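Local coordinates for chitin elicitor-binding protein (Oryza sativa subsp. japonica, PDB 5JCD) that binds chitin oligosaccharides shed from fungal cell walls and helps pass the elicitor signal on to the defence responses of rice, at residues C13-L18 with F68-N73; R81-V86 with I130-S135; Q108-A113 with Q126-P131. All coordinates share one frame; numbering follows the deposited sequence.

Contact 1. Residues C13-L18 with F68-N73; sequences CKSAIL and FRCRCN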
loop_
_atom_site.group_PDB
_atom_site.type_symbol
_atom_site.label_atom_id
_atom_site.label_comp_id
_atom_site.label_asym_id
_atom_site.label_seq_id
_atom_site.Cartn_x
_atom_site.Cartn_y
_atom_site.Cartn_z
ATOM N N CYS A 13 10.970 -8.847 1.016
ATOM C CA CYS A 13 10.306 -9.055 2.313
ATOM C C CYS A 13 8.779 -8.954 2.158
ATOM O O CYS A 13 8.273 -8.695 1.071
ATOM C CB CYS A 13 10.799 -8.050 3.382
ATOM S SG CYS A 13 10.459 -6.250 3.046
ATOM N N LYS A 14 8.058 -9.195 3.246
ATOM C CA LYS A 14 6.611 -9.042 3.274
ATOM C C LYS A 14 6.159 -7.640 3.780
ATOM O O LYS A 14 6.584 -7.195 4.840
ATOM C CB LYS A 14 5.997 -10.165 4.131
ATOM C CG LYS A 14 4.516 -10.399 3.844
ATOM C CD LYS A 14 3.987 -11.684 4.492
ATOM C CE LYS A 14 3.360 -11.462 5.867
ATOM N NZ LYS A 14 4.300 -11.654 7.016
ATOM N N SER A 15 5.290 -6.963 3.023
ATOM C CA SER A 15 4.729 -5.663 3.420
ATOM C C SER A 15 3.223 -5.693 3.248
ATOM O O SER A 15 2.654 -6.725 2.875
ATOM C CB SER A 15 5.271 -4.540 2.541
ATOM O OG SER A 15 6.648 -4.322 2.718
ATOM N N ALA A 16 2.580 -4.556 3.504
ATOM C CA ALA A 16 1.133 -4.435 3.308
ATOM C C ALA A 16 0.674 -3.003 3.033
ATOM O O ALA A 16 1.367 -2.052 3.385
ATOM C CB ALA A 16 0.372 -4.991 4.544
ATOM N N ILE A 17 -0.501 -2.862 2.424
ATOM C CA ILE A 17 -1.240 -1.601 2.475
ATOM C C ILE A 17 -2.515 -1.835 3.258
ATOM O O ILE A 17 -3.099 -2.911 3.192
ATOM C CB ILE A 17 -1.626 -1.043 1.060
ATOM C CG1 ILE A 17 -2.488 -2.067 0.290
ATOM C CG2 ILE A 17 -0.381 -0.632 0.270
ATOM C CD1 ILE A 17 -3.019 -1.594 -1.121
ATOM N N LEU A 18 -2.967 -0.825 3.990
ATOM C CA LEU A 18 -4.303 -0.905 4.561
ATOM C C LEU A 18 -5.236 -0.337 3.486
ATOM O O LEU A 18 -5.280 0.875 3.247
ATOM C CB LEU A 18 -4.401 -0.124 5.873
ATOM C CG LEU A 18 -5.763 -0.209 6.554
ATOM C CD1 LEU A 18 -6.060 -1.656 7.011
ATOM C CD2 LEU A 18 -5.910 0.782 7.710
ATOM N N PHE A 68 1.784 -8.171 0.546
ATOM C CA PHE A 68 2.394 -8.428 -0.741
ATOM C C PHE A 68 3.899 -8.537 -0.615
ATOM O O PHE A 68 4.466 -8.203 0.413
ATOM C CB PHE A 68 2.018 -7.330 -1.756
ATOM C CG PHE A 68 2.390 -5.937 -1.324
ATOM C CD1 PHE A 68 3.640 -5.413 -1.622
ATOM C CD2 PHE A 68 1.484 -5.150 -0.617
ATOM C CE1 PHE A 68 3.975 -4.137 -1.216
ATOM C CE2 PHE A 68 1.815 -3.888 -0.212
ATOM C CZ PHE A 68 3.055 -3.369 -0.506
ATOM N N ARG A 69 4.542 -8.988 -1.683
ATOM C CA ARG A 69 5.980 -9.052 -1.715
ATOM C C ARG A 69 6.572 -7.719 -2.091
ATOM O O ARG A 69 6.249 -7.156 -3.116
ATOM C CB ARG A 69 6.449 -10.141 -2.677
ATOM C CG ARG A 69 7.746 -10.816 -2.230
ATOM C CD ARG A 69 8.690 -11.032 -3.400
ATOM N NE ARG A 69 8.018 -11.750 -4.480
ATOM C CZ ARG A 69 8.548 -11.970 -5.676
ATOM N NH1 ARG A 69 9.765 -11.524 -5.944
ATOM N NH2 ARG A 69 7.867 -12.637 -6.600
ATOM N N CYS A 70 7.413 -7.196 -1.213
ATOM C CA CYS A 70 8.120 -5.968 -1.487
ATOM C C CYS A 70 9.509 -6.245 -2.056
ATOM O O CYS A 70 10.211 -7.147 -1.615
ATOM C CB CYS A 70 8.258 -5.164 -0.196
ATOM S SG CYS A 70 9.119 -3.597 -0.406
ATOM N N ARG A 71 9.892 -5.477 -3.061
ATOM C CA ARG A 71 11.256 -5.494 -3.561
ATOM C C ARG A 71 11.901 -4.131 -3.425
ATOM O O ARG A 71 11.287 -3.110 -3.757
ATOM C CB ARG A 71 11.317 -5.948 -5.019
ATOM C CG ARG A 71 12.684 -5.764 -5.630
ATOM C CD ARG A 71 12.840 -6.413 -7.002
ATOM N NE ARG A 71 14.171 -6.146 -7.563
ATOM C CZ ARG A 71 15.084 -7.067 -7.873
ATOM N NH1 ARG A 71 14.848 -8.363 -7.678
ATOM N NH2 ARG A 71 16.246 -6.682 -8.384
ATOM N N CYS A 72 13.133 -4.118 -2.922
ATOM C CA CYS A 72 13.890 -2.886 -2.771
ATOM C C CYS A 72 14.801 -2.716 -3.979
ATOM O O CYS A 72 15.395 -3.682 -4.445
ATOM C CB CYS A 72 14.699 -2.907 -1.472
ATOM S SG CYS A 72 13.687 -2.768 0.023
ATOM N N ASN A 73 14.855 -1.515 -4.540
ATOM C CA ASN A 73 15.787 -1.280 -5.638
ATOM C C ASN A 73 17.039 -0.475 -5.320
ATOM O O ASN A 73 17.736 -0.056 -6.233
ATOM C CB ASN A 73 15.090 -0.660 -6.855
ATOM C CG ASN A 73 14.585 0.740 -6.608
ATOM O OD1 ASN A 73 14.900 1.380 -5.606
ATOM N ND2 ASN A 73 13.841 1.256 -7.577
#

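Contact 2. Residues R81-V86 with I130-S135; sequences RLPIYV and IPLPCS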
loop_
_atom_site.group_PDB
_atom_site.type_symbol
_atom_site.label_atom_id
_atom_site.label_comp_id
_atom_site.label_asym_id
_atom_site.label_seq_id
_atom_site.Cartn_x
_atom_site.Cartn_y
_atom_site.Cartn_z
ATOM N N ARG A 81 6.550 -6.133 -8.970
ATOM C CA ARG A 81 5.913 -6.330 -10.283
ATOM C C ARG A 81 4.438 -6.715 -10.201
ATOM O O ARG A 81 3.856 -7.137 -11.187
ATOM C CB ARG A 81 6.710 -7.302 -11.166
ATOM C CG ARG A 81 8.164 -6.877 -11.361
ATOM C CD ARG A 81 8.255 -5.642 -12.243
ATOM N NE ARG A 81 9.515 -4.912 -12.079
ATOM C CZ ARG A 81 10.001 -4.044 -12.967
ATOM N NH1 ARG A 81 9.344 -3.806 -14.100
ATOM N NH2 ARG A 81 11.148 -3.420 -12.728
ATOM N N LEU A 82 3.851 -6.546 -9.018
ATOM C CA LEU A 82 2.424 -6.735 -8.770
ATOM C C LEU A 82 1.986 -5.602 -7.872
ATOM O O LEU A 82 2.824 -5.012 -7.180
ATOM C CB LEU A 82 2.185 -8.058 -8.057
ATOM C CG LEU A 82 2.431 -9.284 -8.926
ATOM C CD1 LEU A 82 2.522 -10.553 -8.087
ATOM C CD2 LEU A 82 1.303 -9.382 -9.952
ATOM N N PRO A 83 0.688 -5.262 -7.886
ATOM C CA PRO A 83 -0.372 -5.812 -8.724
ATOM C C PRO A 83 -0.334 -5.265 -10.154
ATOM O O PRO A 83 0.338 -4.272 -10.424
ATOM C CB PRO A 83 -1.637 -5.337 -8.020
ATOM C CG PRO A 83 -1.251 -4.076 -7.395
ATOM C CD PRO A 83 0.172 -4.217 -6.984
ATOM N N ILE A 84 -1.056 -5.927 -11.052
ATOM C CA ILE A 84 -1.151 -5.505 -12.451
ATOM C C ILE A 84 -2.501 -4.859 -12.716
ATOM O O ILE A 84 -3.540 -5.417 -12.356
ATOM C CB ILE A 84 -0.973 -6.716 -13.381
ATOM C CG1 ILE A 84 0.512 -7.022 -13.517
ATOM C CG2 ILE A 84 -1.579 -6.461 -14.757
ATOM C CD1 ILE A 84 1.285 -5.816 -13.906
ATOM N N TYR A 85 -2.494 -3.679 -13.332
ATOM C CA TYR A 85 -3.761 -3.021 -13.651
ATOM C C TYR A 85 -3.976 -2.863 -15.157
ATOM O O TYR A 85 -3.126 -2.319 -15.875
ATOM C CB TYR A 85 -3.870 -1.658 -12.961
ATOM C CG TYR A 85 -5.212 -1.013 -13.175
ATOM C CD1 TYR A 85 -6.279 -1.287 -12.329
ATOM C CD2 TYR A 85 -5.429 -0.156 -14.252
ATOM C CE1 TYR A 85 -7.521 -0.704 -12.539
ATOM C CE2 TYR A 85 -6.654 0.431 -14.468
ATOM C CZ TYR A 85 -7.701 0.161 -13.617
ATOM O OH TYR A 85 -8.923 0.763 -13.852
ATOM N N VAL A 86 -5.129 -3.332 -15.623
ATOM C CA VAL A 86 -5.518 -3.175 -17.028
ATOM C C VAL A 86 -6.334 -1.898 -17.280
ATOM O O VAL A 86 -7.438 -1.728 -16.763
ATOM C CB VAL A 86 -6.264 -4.431 -17.531
ATOM C CG1 VAL A 86 -5.316 -5.606 -17.584
ATOM C CG2 VAL A 86 -7.429 -4.774 -16.608
ATOM N N ILE A 130 1.503 -1.493 -10.865
ATOM C CA ILE A 130 1.278 -0.497 -9.826
ATOM C C ILE A 130 2.295 -0.701 -8.683
ATOM O O ILE A 130 2.227 -1.684 -7.953
ATOM C CB ILE A 130 -0.162 -0.610 -9.273
ATOM C CG1 ILE A 130 -1.192 -0.586 -10.412
ATOM C CG2 ILE A 130 -0.441 0.467 -8.239
ATOM C CD1 ILE A 130 -1.169 0.685 -11.267
ATOM N N PRO A 131 3.238 0.236 -8.519
ATOM C CA PRO A 131 4.266 0.089 -7.483
ATOM C C PRO A 131 3.809 0.547 -6.092
ATOM O O PRO A 131 4.218 1.612 -5.647
ATOM C CB PRO A 131 5.364 1.030 -7.967
ATOM C CG PRO A 131 4.592 2.147 -8.643
ATOM C CD PRO A 131 3.399 1.480 -9.288
ATOM N N LEU A 132 2.994 -0.247 -5.409
ATOM C CA LEU A 132 2.620 0.067 -4.021
ATOM C C LEU A 132 3.852 0.303 -3.144
ATOM O O LEU A 132 4.861 -0.422 -3.233
ATOM C CB LEU A 132 1.774 -1.063 -3.438
ATOM C CG LEU A 132 0.554 -1.417 -4.291
ATOM C CD1 LEU A 132 -0.113 -2.657 -3.773
ATOM C CD2 LEU A 132 -0.434 -0.245 -4.272
ATOM N N PRO A 133 3.783 1.332 -2.300
ATOM C CA PRO A 133 4.947 1.704 -1.497
ATOM C C PRO A 133 5.230 0.725 -0.345
ATOM O O PRO A 133 4.327 0.255 0.357
ATOM C CB PRO A 133 4.561 3.084 -0.963
ATOM C CG PRO A 133 3.076 3.018 -0.848
ATOM C CD PRO A 133 2.586 2.111 -1.939
ATOM N N CYS A 134 6.507 0.435 -0.154
ATOM C CA CYS A 134 6.917 -0.507 0.863
ATOM C C CYS A 134 8.383 -0.311 1.167
ATOM O O CYS A 134 9.045 0.529 0.570
ATOM C CB CYS A 134 6.666 -1.960 0.407
ATOM S SG CYS A 134 7.532 -2.480 -1.117
ATOM N N SER A 135 8.873 -1.096 2.117
ATOM C CA SER A 135 10.279 -1.097 2.464
ATOM C C SER A 135 10.590 -2.386 3.180
ATOM O O SER A 135 9.684 -3.057 3.703
ATOM C CB SER A 135 10.621 0.077 3.377
ATOM O OG SER A 135 12.001 0.076 3.715
#

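Contact 3. Residues Q108-A113 with Q126-P131; sequences QEIAAA and QTLWIP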
loop_
_atom_site.group_PDB
_atom_site.type_symbol
_atom_site.label_atom_id
_atom_site.label_comp_id
_atom_site.label_asym_id
_atom_site.label_seq_id
_atom_site.Cartn_x
_atom_site.Cartn_y
_atom_site.Cartn_z
ATOM N N GLN A 108 2.628 10.036 -11.494
ATOM C CA GLN A 108 4.045 10.123 -11.835
ATOM C C GLN A 108 4.765 8.809 -11.533
ATOM O O GLN A 108 5.528 8.308 -12.362
ATOM C CB GLN A 108 4.732 11.225 -11.025
ATOM C CG GLN A 108 4.271 12.656 -11.260
ATOM C CD GLN A 108 3.097 13.058 -10.383
ATOM O OE1 GLN A 108 2.229 12.248 -10.085
ATOM N NE2 GLN A 108 3.105 14.300 -9.918
ATOM N N GLU A 109 4.515 8.244 -10.351
ATOM C CA GLU A 109 5.123 6.966 -9.985
ATOM C C GLU A 109 4.626 5.861 -10.876
ATOM O O GLU A 109 5.384 4.976 -11.241
ATOM C CB GLU A 109 4.882 6.612 -8.509
ATOM C CG GLU A 109 5.689 7.470 -7.566
ATOM C CD GLU A 109 5.177 7.418 -6.146
ATOM O OE1 GLU A 109 4.007 7.029 -5.941
ATOM O OE2 GLU A 109 5.923 7.836 -5.240
ATOM N N ILE A 110 3.339 5.881 -11.203
ATOM C CA ILE A 110 2.849 4.894 -12.154
ATOM C C ILE A 110 3.506 5.127 -13.512
ATOM O O ILE A 110 3.749 4.189 -14.265
ATOM C CB ILE A 110 1.327 4.925 -12.295
ATOM C CG1 ILE A 110 0.680 4.807 -10.917
ATOM C CG2 ILE A 110 0.862 3.811 -13.236
ATOM C CD1 ILE A 110 -0.813 4.764 -10.955
ATOM N N ALA A 111 3.813 6.386 -13.807
ATOM C CA ALA A 111 4.460 6.720 -15.064
ATOM C C ALA A 111 5.889 6.170 -15.121
ATOM O O ALA A 111 6.242 5.421 -16.042
ATOM C CB ALA A 111 4.438 8.230 -15.297
ATOM N N ALA A 112 6.697 6.516 -14.122
ATOM C CA ALA A 112 8.091 6.073 -14.096
ATOM C C ALA A 112 8.222 4.551 -14.090
ATOM O O ALA A 112 9.060 3.997 -14.799
ATOM C CB ALA A 112 8.812 6.667 -12.896
ATOM N N ALA A 113 7.354 3.883 -13.334
ATOM C CA ALA A 113 7.396 2.433 -13.183
ATOM C C ALA A 113 7.093 1.646 -14.462
ATOM O O ALA A 113 7.571 0.525 -14.633
ATOM C CB ALA A 113 6.447 2.001 -12.067
ATOM N N GLN A 126 -4.240 -2.146 -21.910
ATOM C CA GLN A 126 -2.825 -2.174 -21.577
ATOM C C GLN A 126 -2.645 -2.571 -20.096
ATOM O O GLN A 126 -3.474 -2.224 -19.249
ATOM C CB GLN A 126 -2.233 -0.787 -21.812
ATOM C CG GLN A 126 -0.806 -0.588 -21.330
ATOM C CD GLN A 126 -0.356 0.846 -21.496
ATOM O OE1 GLN A 126 -1.144 1.714 -21.868
ATOM N NE2 GLN A 126 0.914 1.100 -21.239
ATOM N N THR A 127 -1.588 -3.323 -19.792
ATOM C CA THR A 127 -1.309 -3.694 -18.411
ATOM C C THR A 127 -0.299 -2.742 -17.775
ATOM O O THR A 127 0.753 -2.446 -18.350
ATOM C CB THR A 127 -0.750 -5.112 -18.291
ATOM O OG1 THR A 127 0.388 -5.226 -19.145
ATOM C CG2 THR A 127 -1.798 -6.164 -18.671
ATOM N N LEU A 128 -0.632 -2.271 -16.578
ATOM C CA LEU A 128 0.232 -1.364 -15.832
ATOM C C LEU A 128 0.686 -2.036 -14.532
ATOM O O LEU A 128 -0.117 -2.667 -13.830
ATOM C CB LEU A 128 -0.510 -0.066 -15.500
ATOM C CG LEU A 128 -1.081 0.831 -16.597
ATOM C CD1 LEU A 128 -1.971 1.907 -15.989
ATOM C CD2 LEU A 128 0.049 1.469 -17.385
ATOM N N TRP A 129 1.975 -1.927 -14.226
ATOM C CA TRP A 129 2.483 -2.344 -12.920
ATOM C C TRP A 129 2.244 -1.217 -11.931
ATOM O O TRP A 129 2.754 -0.117 -12.118
ATOM C CB TRP A 129 3.985 -2.637 -12.989
ATOM C CG TRP A 129 4.632 -2.821 -11.631
ATOM C CD1 TRP A 129 4.070 -3.409 -10.523
ATOM C CD2 TRP A 129 5.941 -2.379 -11.228
ATOM N NE1 TRP A 129 4.954 -3.383 -9.473
ATOM C CE2 TRP A 129 6.110 -2.758 -9.869
ATOM C CE3 TRP A 129 6.993 -1.717 -11.882
ATOM C CZ2 TRP A 129 7.287 -2.491 -9.147
ATOM C CZ3 TRP A 129 8.169 -1.451 -11.164
ATOM C CH2 TRP A 129 8.301 -1.837 -9.803
ATOM N N ILE A 130 1.503 -1.493 -10.865
ATOM C CA ILE A 130 1.278 -0.497 -9.826
ATOM C C ILE A 130 2.295 -0.701 -8.683
ATOM O O ILE A 130 2.227 -1.684 -7.953
ATOM C CB ILE A 130 -0.162 -0.610 -9.273
ATOM C CG1 ILE A 130 -1.192 -0.586 -10.412
ATOM C CG2 ILE A 130 -0.441 0.467 -8.239
ATOM C CD1 ILE A 130 -1.169 0.685 -11.267
ATOM N N PRO A 131 3.238 0.236 -8.519
ATOM C CA PRO A 131 4.266 0.089 -7.483
ATOM C C PRO A 131 3.809 0.547 -6.092
ATOM O O PRO A 131 4.218 1.612 -5.647
ATOM C CB PRO A 131 5.364 1.030 -7.967
ATOM C CG PRO A 131 4.592 2.147 -8.643
ATOM C CD PRO A 131 3.399 1.480 -9.288
#

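Contact 1. Residues C13-L18 with F68-N73
Phe68 lays one face of its ring under Ser15: CB of Ser15 stands 4.3 Å from the ring centroid and 27° off the ring normal, a CH-pi contact. The ring is swung there by its first torsion, which sets CG between the backbone N and the carbonyl carbon and leans the phenyl group back across the neighbouring strand. Its CE2 corner lies 3.6 Å from C of Ala16 and meets CG2 of Ile17 at 4.0 Å, where the two side chains cross at about a right angle. Beside the ring, OG of Ser15 rests against CB of Cys70 at 3.4 Å, and SG of Cys13 comes to the same carbon. Ser15, Phe68, Cys13 and Cys70 thus share one face of the sheet; the long side chains of Lys14 and Arg69 leave from the other, where the guanidinium group of Arg69 forms a salt bridge with Asp80. Four backbone hydrogen bonds fasten the strands in pairs. Ser15 N to Phe68 O is almost straight (178°), whereas Phe68 N approaches Ser15 O from above the carbonyl plane. Lys14 and Arg69 form the non-hydrogen-bonded pair between the hydrogen-bonded pairs Ser15–Phe68 and Cys13–Cys70. Cys13 and Cys70 continue into disulfides with Cys136 and Cys134, and Cys72 pairs with Cys5. The arrangement is an antiparallel bridged pair of strands that cross steeply, their N-to-C directions 114° apart over these short segments, within a mixed sheet whose strands 12-20 and 63-72 are stapled by disulfides to other parts of this LysM-containing ectodomain fragment.

Contact 2. Residues R81-V86 with I130-S135
Pro83 presses the CG-CD side of its ring against Ile130 and Leu132, and this is the tight part of the contact. CD of the proline meets CD1 of Leu132 at 3.6 Å, while CG touches CB of Ile130 at 4.1 Å; the ring crosses both side chains at about a right angle. Leu132 delivers its branch to the ring with CG beside its backbone N and anti to the carbonyl carbon (chi1 -54°). The peptide bond before Pro83 is cis, a bend of the chain just where the packing is closest. One backbone hydrogen bond joins the segments here: Ile130 N donates to Pro83 O at 3.0 Å, the N-H...O angle being 175°. Beyond Ile130 the chain turns at once, since Pro131 is the centre of an inverse gamma turn closed by a weak bond from Leu132 N to Ile130 O.

Toward Tyr85 the fit is looser. Its CB lies 3.8 Å from CG1 of Ile130, but the phenol leads away from the segment, and its OH is hydrogen-bonded to Asp91, a residue of the chitin site inferred by similarity. Ile84 and Arg81 are exposed and turn their side chains from 130-135; Arg81 instead makes a cation-pi contact with Trp129.

The contact joins the approach to strand 84-86 to the chain that follows strand 127-129 in a LysM unit. Strand 84-86 pairs with strand 127-129, Phe101 packs on Ile130, and Leu132 reaches Ile17 of strand 12-20 and Phe68 of strand 63-72, so that the small two-stranded sheet of the LysM meets the larger mixed sheet.

Contact 3. Residues Q108-A113 with Q126-P131
Ala113 sets its methyl over the rim of one face of the Trp129 indole, on the same side as CB of Pro131, and also touches the proline ring: its CB lies 3.8 Å from CE3 of Trp129 and 3.9 Å from CG of Pro131. Followed outward from its own CB, Trp129 first sends CG anti to the backbone N (chi1 169°), which carries the indole past the helix end. CE3 then meets the helix C-terminus, with Ala113 O only 3.6 Å away at the ring edge and near its plane. CZ3, next along the rim, lies 4.0 Å from CB of the same alanine. On the five-membered side NE1 turns to another part of the chain and donates to Ser79 O, a bond that probably fixes how the indole is rotated.

The proline in turn wedges against the helix backbone, its CG 3.9 Å from Glu109 O. One turn of helix before Ala113, Ile110 lies side by side with Ile130, both pointing the same way, and their CD1 atoms meet at 4.1 Å. CG2 of Ile110 approaches CD1 of Leu128 at a longer 4.4 Å. Leu93 of helix 93-100 touches both Ile110 and Leu128, and Ala97 also packs on Ile110, adding to this apolar patch.

Asn114, which binds chitin, ties the two segments together through its side chain: OD1 accepts from Trp129 N, and ND2 donates to Ile110 O. Helix 107-113 packed against strand 127-129 is characteristic of the LysM beta-alpha-alpha-beta fold, in which two helices cover one side of a two-stranded antiparallel sheet.

In the fold
Contacts 2 and 3 are neighbours, their centres about 8 Å apart, and share Ile130 and Pro131: Ile130 meets Pro83 and Tyr85 in contact 2 and Ile110 in contact 3, while Pro131 packs on the helix. Contact 1 lies about 9 Å from contact 2, centre to centre, and is joined to it by the disulfide between SG of Cys70 and SG of Cys134 (2.1 Å). Contacts 1 and 3 stay about 7 Å apart at their nearest atoms. Contact 3 holds Thr127 of the chitin site; side chain to side chain, Tyr85 of contact 2 is about 3 Å from Asp91, a chitin residue inferred by similarity, and Ile17 of contact 1 about 10 Å from Pro22.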